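Local coordinates for uracil-DNA glycosylase (Sulfolobus tokodaii str. 7, PDB 4ZBX), which belongs to the uracil-DNA glycosylase superfamily, folding as a compact single-chain alpha/beta domain that carries an iron-sulfur cluster, at residues Pro44-Asp49 with Lys85-Asn90; Ile37-Glu42 with Val119-His124. All coordinates share one frame; numbering follows the deposited sequence. Where two conformers were deposited one is given.

Interaction 1 of 2, residues Pro44-Asp49 with Lys85-Asn90; sequences PGENED and KCRPPN. With SF4 (iron/sulfur cluster), chain B.
The backbones of Pro44 and Arg87 pass with their CA atoms 4.7 Å apart, yet no direct hydrogen bond joins the two segments, and a loop meets the turn and first residues of a helix, mainly by side chains lying on backbone. Pro44 is buried and turns its ring onto the peptides before Arg87, CG resting 3.6 Å from Lys85 O and CD packing on the carbonyl of Cys86. Its own carbonyl is met from the other side of the contact by carbon, Arg87 CG lying 3.4 Å from Pro44 O. The link that the backbones lack is supplied by a water, which accepts from Arg87 N at 2.9 Å and donates to Asp49 OD1 at 2.8 Å; that carboxylate oxygen also accepts from Thr24 N. Pro44 and Gly45 close the GEAPG sequence known from iron-sulfur members of this family. Gly45 is the N-cap of helix 46-51, and the N3-to-N-cap half of a capping box appears as a weak bond from Gly45 N to Glu48 OE1. Across this helix start runs Arg87. With CG anti to the backbone N (chi1 -180°) and the chain extended as far as NE, it passes Gly45 and the CB of Asp49 to reach Glu46. There the CG of Glu46 lies over one face of the guanidinium, 3.3 Å from Arg87 NE, while Glu46 OE2 forms a salt bridge to Arg87 NH2 at 3.1 Å. Carboxylate and guanidinium planes stand 84° apart, in keeping with a one-point rather than a bidentate pairing. A bond from Arg87 NE to Asn91 OD1 helps fix the rotation of the group. In the opposite direction along the chain, Cys86 SG binds an iron of the SF4 cluster at 2.5 Å.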
ATOM      1  N   PRO A  44       6.117  -6.727   3.159  1.00 20.81           N
ATOM      2  CA  PRO A  44       7.081  -7.192   2.151  1.00 22.81           C
ATOM      3  C   PRO A  44       7.105  -8.707   1.998  1.00 21.56           C
ATOM      4  O   PRO A  44       6.935  -9.457   2.980  1.00 20.63           O
ATOM      5  CB  PRO A  44       8.429  -6.703   2.696  1.00 22.49           C
ATOM      6  CG  PRO A  44       8.088  -5.543   3.576  1.00 20.92           C
ATOM      7  CD  PRO A  44       6.759  -5.889   4.189  1.00 20.57           C
ATOM      8  N   GLY A  45       7.297  -9.153   0.761  1.00 19.12           N
ATOM      9  CA  GLY A  45       7.618 -10.551   0.504  1.00 21.34           C
ATOM     10  C   GLY A  45       9.117 -10.769   0.430  1.00 24.05           C
ATOM     11  O   GLY A  45       9.890  -9.906   0.841  1.00 24.06           O
ATOM     12  N   GLU A  46       9.536 -11.922  -0.094  1.00 25.14           N
ATOM     13  CA  GLU A  46      10.956 -12.273  -0.076  1.00 30.31           C
ATOM     14  C   GLU A  46      11.800 -11.337  -0.931  1.00 25.18           C
ATOM     15  O   GLU A  46      12.864 -10.915  -0.515  1.00 27.17           O
ATOM     16  CB  GLU A  46      11.162 -13.720  -0.539  1.00 38.19           C
ATOM     17  CG  GLU A  46      10.698 -14.744   0.480  1.00 47.64           C
ATOM     18  CD  GLU A  46      10.954 -16.175   0.043  1.00 60.31           C
ATOM     19  OE1 GLU A  46      11.528 -16.373  -1.051  1.00 62.20           O
ATOM     20  OE2 GLU A  46      10.583 -17.097   0.803  1.00 65.61           O
ATOM     21  N   ASN A  47      11.340 -11.017  -2.134  1.00 26.32           N
ATOM     22  CA  ASN A  47      12.107 -10.149  -3.018  0.54 27.57           C
ATOM     23  C   ASN A  47      12.169  -8.718  -2.506  1.00 24.49           C
ATOM     24  O   ASN A  47      13.177  -8.028  -2.664  1.00 26.82           O
ATOM     25  CB  ASN A  47      11.515 -10.179  -4.427  0.54 30.10           C
ATOM     26  CG  ASN A  47      11.656 -11.539  -5.084  0.54 34.69           C
ATOM     27  OD1 ASN A  47      10.665 -12.210  -5.372  0.54 33.38           O
ATOM     28  ND2 ASN A  47      12.897 -11.957  -5.315  0.54 36.87           N
ATOM     29  N   GLU A  48      11.077  -8.272  -1.892  1.00 22.83           N
ATOM     30  CA  GLU A  48      11.021  -6.934  -1.318  1.00 18.37           C
ATOM     31  C   GLU A  48      12.033  -6.815  -0.195  1.00 20.47           C
ATOM     32  O   GLU A  48      12.725  -5.819  -0.053  1.00 20.36           O
ATOM     33  CB  GLU A  48       9.616  -6.641  -0.789  1.00 18.29           C
ATOM     34  CG  GLU A  48       8.602  -6.367  -1.875  1.00 21.00           C
ATOM     35  CD  GLU A  48       8.161  -7.609  -2.635  1.00 24.30           C
ATOM     36  OE1 GLU A  48       8.180  -8.735  -2.062  1.00 23.42           O
ATOM     37  OE2 GLU A  48       7.769  -7.449  -3.820  1.00 29.55           O
ATOM     38  N   ASP A  49      12.085  -7.856   0.624  1.00 20.98           N
ATOM     39  CA  ASP A  49      13.057  -7.929   1.707  1.00 20.34           C
ATOM     40  C   ASP A  49      14.485  -7.896   1.163  1.00 22.53           C
ATOM     41  O   ASP A  49      15.342  -7.191   1.682  1.00 24.53           O
ATOM     42  CB  ASP A  49      12.812  -9.201   2.525  1.00 21.99           C
ATOM     43  CG  ASP A  49      13.895  -9.460   3.549  1.00 29.63           C
ATOM     44  OD1 ASP A  49      14.036  -8.655   4.484  1.00 25.42           O
ATOM     45  OD2 ASP A  49      14.606 -10.481   3.424  1.00 33.27           O
ATOM     46  N   LYS A  85       6.368  -2.891   7.388  1.00 16.67           N
ATOM     47  CA  LYS A  85       7.499  -2.619   6.499  1.00 15.90           C
ATOM     48  C   LYS A  85       8.645  -3.630   6.576  1.00 18.03           C
ATOM     49  O   LYS A  85       9.696  -3.445   5.955  1.00 17.40           O
ATOM     50  CB  LYS A  85       8.001  -1.212   6.771  1.00 17.99           C
ATOM     51  CG  LYS A  85       6.951  -0.188   6.284  1.00 19.61           C
ATOM     52  CD  LYS A  85       7.172   1.167   6.887  1.00 22.14           C
ATOM     53  CE  LYS A  85       6.547   2.262   6.014  1.00 20.51           C
ATOM     54  NZ  LYS A  85       5.043   2.179   5.865  1.00 16.64           N
ATOM     55  N   CYS A  86       8.431  -4.726   7.290  1.00 18.80           N
ATOM     56  CA  CYS A  86       9.391  -5.818   7.309  1.00 19.21           C
ATOM     57  C   CYS A  86       8.693  -7.136   7.035  1.00 18.01           C
ATOM     58  O   CYS A  86       7.537  -7.317   7.384  1.00 22.40           O
ATOM     59  CB  CYS A  86      10.124  -5.893   8.646  1.00 20.61           C
ATOM     60  SG  CYS A  86      11.165  -4.450   8.876  1.00 25.18           S
ATOM     61  N   ARG A  87       9.400  -8.047   6.392  1.00 17.84           N
ATOM     62  CA  ARG A  87       8.817  -9.325   6.013  1.00 18.62           C
ATOM     63  C   ARG A  87       8.554 -10.208   7.238  1.00 24.01           C
ATOM     64  O   ARG A  87       9.485 -10.547   7.948  1.00 24.19           O
ATOM     65  CB  ARG A  87       9.748 -10.027   5.027  1.00 20.88           C
ATOM     66  CG  ARG A  87       9.273 -11.378   4.531  1.00 23.98           C
ATOM     67  CD  ARG A  87      10.396 -12.086   3.780  1.00 34.35           C
ATOM     68  NE  ARG A  87      10.030 -13.465   3.473  1.00 43.54           N
ATOM     69  CZ  ARG A  87      10.708 -14.532   3.885  1.00 50.45           C
ATOM     70  NH1 ARG A  87      11.809 -14.389   4.614  1.00 52.17           N
ATOM     71  NH2 ARG A  87      10.287 -15.743   3.558  1.00 56.24           N
ATOM     72  N   PRO A  88       7.285 -10.586   7.490  1.00 22.17           N
ATOM     73  CA  PRO A  88       7.015 -11.485   8.622  1.00 22.24           C
ATOM     74  C   PRO A  88       7.683 -12.823   8.386  1.00 26.58           C
ATOM     75  O   PRO A  88       7.863 -13.220   7.231  1.00 24.29           O
ATOM     76  CB  PRO A  88       5.475 -11.587   8.634  1.00 22.29           C
ATOM     77  CG  PRO A  88       5.021 -10.343   7.948  1.00 21.01           C
ATOM     78  CD  PRO A  88       6.039 -10.148   6.847  1.00 22.83           C
ATOM     79  N   PRO A  89       8.102 -13.494   9.468  1.00 29.85           N
ATOM     80  CA  PRO A  89       8.798 -14.772   9.358  1.00 27.56           C
ATOM     81  C   PRO A  89       7.949 -15.787   8.618  1.00 28.48           C
ATOM     82  O   PRO A  89       6.738 -15.895   8.880  1.00 28.67           O
ATOM     83  CB  PRO A  89       9.016 -15.183  10.816  1.00 29.33           C
ATOM     84  CG  PRO A  89       7.987 -14.452  11.576  1.00 28.70           C
ATOM     85  CD  PRO A  89       7.812 -13.141  10.866  1.00 26.20           C
ATOM     86  N   ASN A  90       8.585 -16.509   7.699  1.00 29.25           N
ATOM     87  CA  ASN A  90       7.936 -17.587   6.974  1.00 30.59           C
ATOM     88  C   ASN A  90       6.720 -17.059   6.211  1.00 29.10           C
ATOM     89  O   ASN A  90       5.797 -17.818   5.928  1.00 34.87           O
ATOM     90  CB  ASN A  90       7.519 -18.714   7.936  1.00 33.07           C
ATOM     91  CG  ASN A  90       8.633 -19.114   8.895  1.00 34.61           C
ATOM     92  OD1 ASN A  90       9.734 -19.436   8.469  1.00 35.24           O
ATOM     93  ND2 ASN A  90       8.349 -19.081  10.197  1.00 35.40           N
TER
HETATM   94 FE1  SF4 B 201       8.503  -3.611  13.078  1.00 23.75          FE
HETATM   95 FE2  SF4 B 201       9.984  -1.399  12.764  1.00 22.55          FE
HETATM   96 FE3  SF4 B 201      10.116  -3.363  10.909  1.00 23.05          FE
HETATM   97 FE4  SF4 B 201       7.903  -1.847  11.127  1.00 20.90          FE
HETATM   98  S1  SF4 B 201       9.932  -1.125  10.491  1.00 20.39           S
HETATM   99  S2  SF4 B 201       7.954  -4.094  10.905  1.00 22.15           S
HETATM  100  S3  SF4 B 201       7.828  -1.494  13.389  1.00 23.57           S
HETATM  101  S4  SF4 B 201      10.767  -3.497  13.111  1.00 24.97           S
HETATM  102  O   HOH W   1      11.819  -7.032   5.084  1.00 23.77           O

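Interaction 2 of 2, residues Ile37-Glu42 with Val119-His124; sequences IMFVGE and VTLGRH
Val40 O is gripped twice, by Leu121 N at 2.9 Å and by the hydroxyl of Ser125 in the helix that follows, so one carbonyl ties the neighbouring strand and the next helix together. The Leu121 N-H arrives tilted 26° from the carbonyl plane. Further back, the bonds are nearly straight along their carbonyls: Val119 N donates to Met38 O at 2.8 Å, and Val40 N to Val119 O at 2.9 Å. These belong to strands 37-41 and 117-121, adjacent parallel strands in the middle of the mixed sheet. On the face carrying Phe39 and Val119 the two side chains lie side by side, Phe39 CD1 being 3.7 Å from Val119 CB, and helix 58-71 packs against the ring through Ile67 and Leu71. Val40 points to the other face, against Leu106 of helix 96-113. Where the strands end, the parallel alpha/beta pattern places the first turn of helix 123-133 beside Glu42. A bend at chi2 (-82°) brings the Glu42 carboxylate onto this turn, and OE1 accepts from His124 N at 2.9 Å on its syn side, while OE2 accepts from Ser125 N. Two backbone N-H groups thus hold the carboxylate at the N-terminal end of the helix, where the helix dipole would probably help to stabilise it. Gly122, the N-cap, has no side chain to obstruct that approach. OE1 also comes to the edge of the His124 imidazole, 3.1 Å from CD2; the ring's NE2 is hydrogen-bonded to Asp93 OD1. A bound MES sulfonate oxygen accepts from Arg123 N in the same turn.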
ATOM      1  N   ILE A  37      -1.599   9.527  -6.257  1.00 15.93           N
ATOM      2  CA  ILE A  37      -1.997   8.153  -5.951  1.00 12.93           C
ATOM      3  C   ILE A  37      -0.960   7.468  -5.084  1.00 16.34           C
ATOM      4  O   ILE A  37       0.230   7.394  -5.430  1.00 17.06           O
ATOM      5  CB  ILE A  37      -2.223   7.317  -7.216  1.00 16.77           C
ATOM      6  CG1 ILE A  37      -3.197   8.040  -8.159  1.00 18.87           C
ATOM      7  CG2 ILE A  37      -2.786   5.955  -6.830  1.00 19.86           C
ATOM      8  CD1 ILE A  37      -3.433   7.333  -9.486  1.00 22.09           C
ATOM      9  N   MET A  38      -1.437   6.943  -3.968  0.64 14.34           N
ATOM     10  CA  MET A  38      -0.611   6.230  -3.011  0.64 15.34           C
ATOM     11  C   MET A  38      -1.093   4.789  -2.926  0.64 15.29           C
ATOM     12  O   MET A  38      -2.283   4.557  -2.668  0.64 15.39           O
ATOM     13  CB  MET A  38      -0.707   6.934  -1.659  0.64 16.61           C
ATOM     14  CG  MET A  38       0.188   6.399  -0.596  0.64 20.40           C
ATOM     15  SD  MET A  38       0.102   7.498   0.826  0.64 18.88           S
ATOM     16  CE  MET A  38       1.277   6.701   1.892  0.64 16.98           C
ATOM     17  N   PHE A  39      -0.187   3.827  -3.142  1.00 14.39           N
ATOM     18  CA  PHE A  39      -0.523   2.398  -3.061  1.00 13.64           C
ATOM     19  C   PHE A  39      -0.014   1.836  -1.747  1.00 14.17           C
ATOM     20  O   PHE A  39       1.137   2.049  -1.393  1.00 16.38           O
ATOM     21  CB  PHE A  39       0.103   1.611  -4.230  1.00 14.74           C
ATOM     22  CG  PHE A  39      -0.441   2.008  -5.573  1.00 14.54           C
ATOM     23  CD1 PHE A  39      -1.506   1.313  -6.127  1.00 17.52           C
ATOM     24  CD2 PHE A  39       0.074   3.108  -6.245  1.00 17.14           C
ATOM     25  CE1 PHE A  39      -2.035   1.688  -7.353  1.00 18.29           C
ATOM     26  CE2 PHE A  39      -0.445   3.498  -7.482  1.00 17.65           C
ATOM     27  CZ  PHE A  39      -1.501   2.783  -8.032  1.00 18.34           C
ATOM     28  N   VAL A  40      -0.874   1.111  -1.042  1.00 12.82           N
ATOM     29  CA  VAL A  40      -0.477   0.501   0.237  1.00 13.99           C
ATOM     30  C   VAL A  40      -0.723  -0.995   0.195  1.00 15.20           C
ATOM     31  O   VAL A  40      -1.863  -1.444   0.111  1.00 17.18           O
ATOM     32  CB  VAL A  40      -1.252   1.141   1.444  1.00 15.63           C
ATOM     33  CG1 VAL A  40      -0.751   0.579   2.771  1.00 16.31           C
ATOM     34  CG2 VAL A  40      -1.105   2.675   1.431  1.00 15.59           C
ATOM     35  N   GLY A  41       0.361  -1.773   0.235  1.00 16.55           N
ATOM     36  CA  GLY A  41       0.269  -3.217   0.296  1.00 18.13           C
ATOM     37  C   GLY A  41       0.298  -3.728   1.727  1.00 17.69           C
ATOM     38  O   GLY A  41       0.199  -2.959   2.682  1.00 17.56           O
ATOM     39  N   GLU A  42       0.431  -5.044   1.881  1.00 18.66           N
ATOM     40  CA  GLU A  42       0.364  -5.691   3.186  1.00 23.70           C
ATOM     41  C   GLU A  42       1.683  -5.690   3.990  1.00 30.16           C
ATOM     42  O   GLU A  42       1.902  -4.902   4.921  1.00 28.26           O
ATOM     43  CB  GLU A  42      -0.095  -7.141   2.981  1.00 27.91           C
ATOM     44  CG  GLU A  42      -1.194  -7.272   1.909  1.00 32.80           C
ATOM     45  CD  GLU A  42      -2.576  -6.951   2.456  1.00 34.43           C
ATOM     46  OE1 GLU A  42      -3.261  -7.891   2.932  1.00 37.69           O
ATOM     47  OE2 GLU A  42      -2.969  -5.763   2.427  1.00 26.01           O
ATOM     48  N   VAL A 119      -4.919   3.629  -2.733  1.00 13.69           N
ATOM     49  CA  VAL A 119      -5.329   2.315  -3.190  1.00 12.85           C
ATOM     50  C   VAL A 119      -4.808   1.281  -2.203  1.00 14.62           C
ATOM     51  O   VAL A 119      -3.593   1.173  -2.002  1.00 15.38           O
ATOM     52  CB  VAL A 119      -4.778   2.012  -4.588  1.00 15.45           C
ATOM     53  CG1 VAL A 119      -5.187   0.617  -5.021  1.00 15.36           C
ATOM     54  CG2 VAL A 119      -5.288   3.059  -5.582  1.00 16.25           C
ATOM     55  N   THR A 120      -5.714   0.560  -1.569  1.00 15.11           N
ATOM     56  CA  THR A 120      -5.291  -0.427  -0.587  1.00 18.58           C
ATOM     57  C   THR A 120      -5.363  -1.794  -1.240  1.00 19.72           C
ATOM     58  O   THR A 120      -6.426  -2.274  -1.628  1.00 22.08           O
ATOM     59  CB  THR A 120      -6.134  -0.385   0.718  1.00 18.19           C
ATOM     60  OG1 THR A 120      -7.540  -0.508   0.437  1.00 18.29           O
ATOM     61  CG2 THR A 120      -5.895   0.935   1.455  1.00 20.02           C
ATOM     62  N   LEU A 121      -4.197  -2.412  -1.347  1.00 15.01           N
ATOM     63  CA  LEU A 121      -4.013  -3.648  -2.080  1.00 15.73           C
ATOM     64  C   LEU A 121      -4.056  -4.818  -1.116  1.00 18.85           C
ATOM     65  O   LEU A 121      -3.046  -5.158  -0.517  1.00 20.73           O
ATOM     66  CB  LEU A 121      -2.660  -3.619  -2.816  1.00 15.37           C
ATOM     67  CG  LEU A 121      -2.461  -2.497  -3.844  1.00 14.91           C
ATOM     68  CD1 LEU A 121      -0.973  -2.404  -4.233  1.00 19.22           C
ATOM     69  CD2 LEU A 121      -3.309  -2.713  -5.080  1.00 18.98           C
ATOM     70  N   GLY A 122      -5.218  -5.433  -0.962  1.00 18.88           N
ATOM     71  CA  GLY A 122      -5.339  -6.582  -0.079  1.00 21.94           C
ATOM     72  C   GLY A 122      -6.069  -6.297   1.218  1.00 23.25           C
ATOM     73  O   GLY A 122      -6.338  -5.150   1.559  1.00 21.22           O
ATOM     74  N   ARG A 123      -6.382  -7.355   1.960  1.00 26.53           N
ATOM     75  CA  ARG A 123      -7.264  -7.220   3.113  1.00 22.16           C
ATOM     76  C   ARG A 123      -6.630  -6.534   4.314  1.00 24.06           C
ATOM     77  O   ARG A 123      -7.327  -5.861   5.066  1.00 26.73           O
ATOM     78  CB  ARG A 123      -7.786  -8.594   3.531  1.00 29.13           C
ATOM     79  CG  ARG A 123      -6.715  -9.553   3.982  1.00 27.01           C
ATOM     80  CD  ARG A 123      -7.351 -10.902   4.262  1.00 32.65           C
ATOM     81  NE  ARG A 123      -6.419 -11.841   4.866  1.00 34.53           N
ATOM     82  CZ  ARG A 123      -6.437 -12.193   6.149  1.00 41.34           C
ATOM     83  NH1 ARG A 123      -7.342 -11.676   6.975  1.00 46.05           N
ATOM     84  NH2 ARG A 123      -5.547 -13.064   6.605  1.00 40.09           N
ATOM     85  N   HIS A 124      -5.321  -6.696   4.517  1.00 23.70           N
ATOM     86  CA  HIS A 124      -4.683  -6.108   5.695  1.00 25.04           C
ATOM     87  C   HIS A 124      -4.562  -4.592   5.611  1.00 24.23           C
ATOM     88  O   HIS A 124      -4.878  -3.880   6.570  1.00 24.02           O
ATOM     89  CB  HIS A 124      -3.292  -6.716   5.923  1.00 25.83           C
ATOM     90  CG  HIS A 124      -3.329  -8.155   6.327  1.00 30.88           C
ATOM     91  ND1 HIS A 124      -3.811  -8.571   7.549  1.00 29.97           N
ATOM     92  CD2 HIS A 124      -2.966  -9.278   5.663  1.00 35.71           C
ATOM     93  CE1 HIS A 124      -3.735  -9.889   7.624  1.00 32.59           C
ATOM     94  NE2 HIS A 124      -3.228 -10.343   6.493  1.00 33.99           N
TER

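In the fold
The two contacts follow one another along the chain: strand 37-41 of interaction 2 leads directly into the loop and helix of interaction 1, whose centre lies about 15 Å from that of its partner. Interaction 2 sits about 3 Å from the centre of the chain and is built on regular parallel backbone bonding with apolar packing, ending in a carboxylate set on a helix start. Interaction 1, about 14 Å from the centre and nested inside the loop that interaction 2 closes, is also mostly buried, with only its salt-bridge end at Glu46 exposed. Lacking strands, it relies on a proline, a bridging water and that ion pair, beside a cysteine ligand of the cluster.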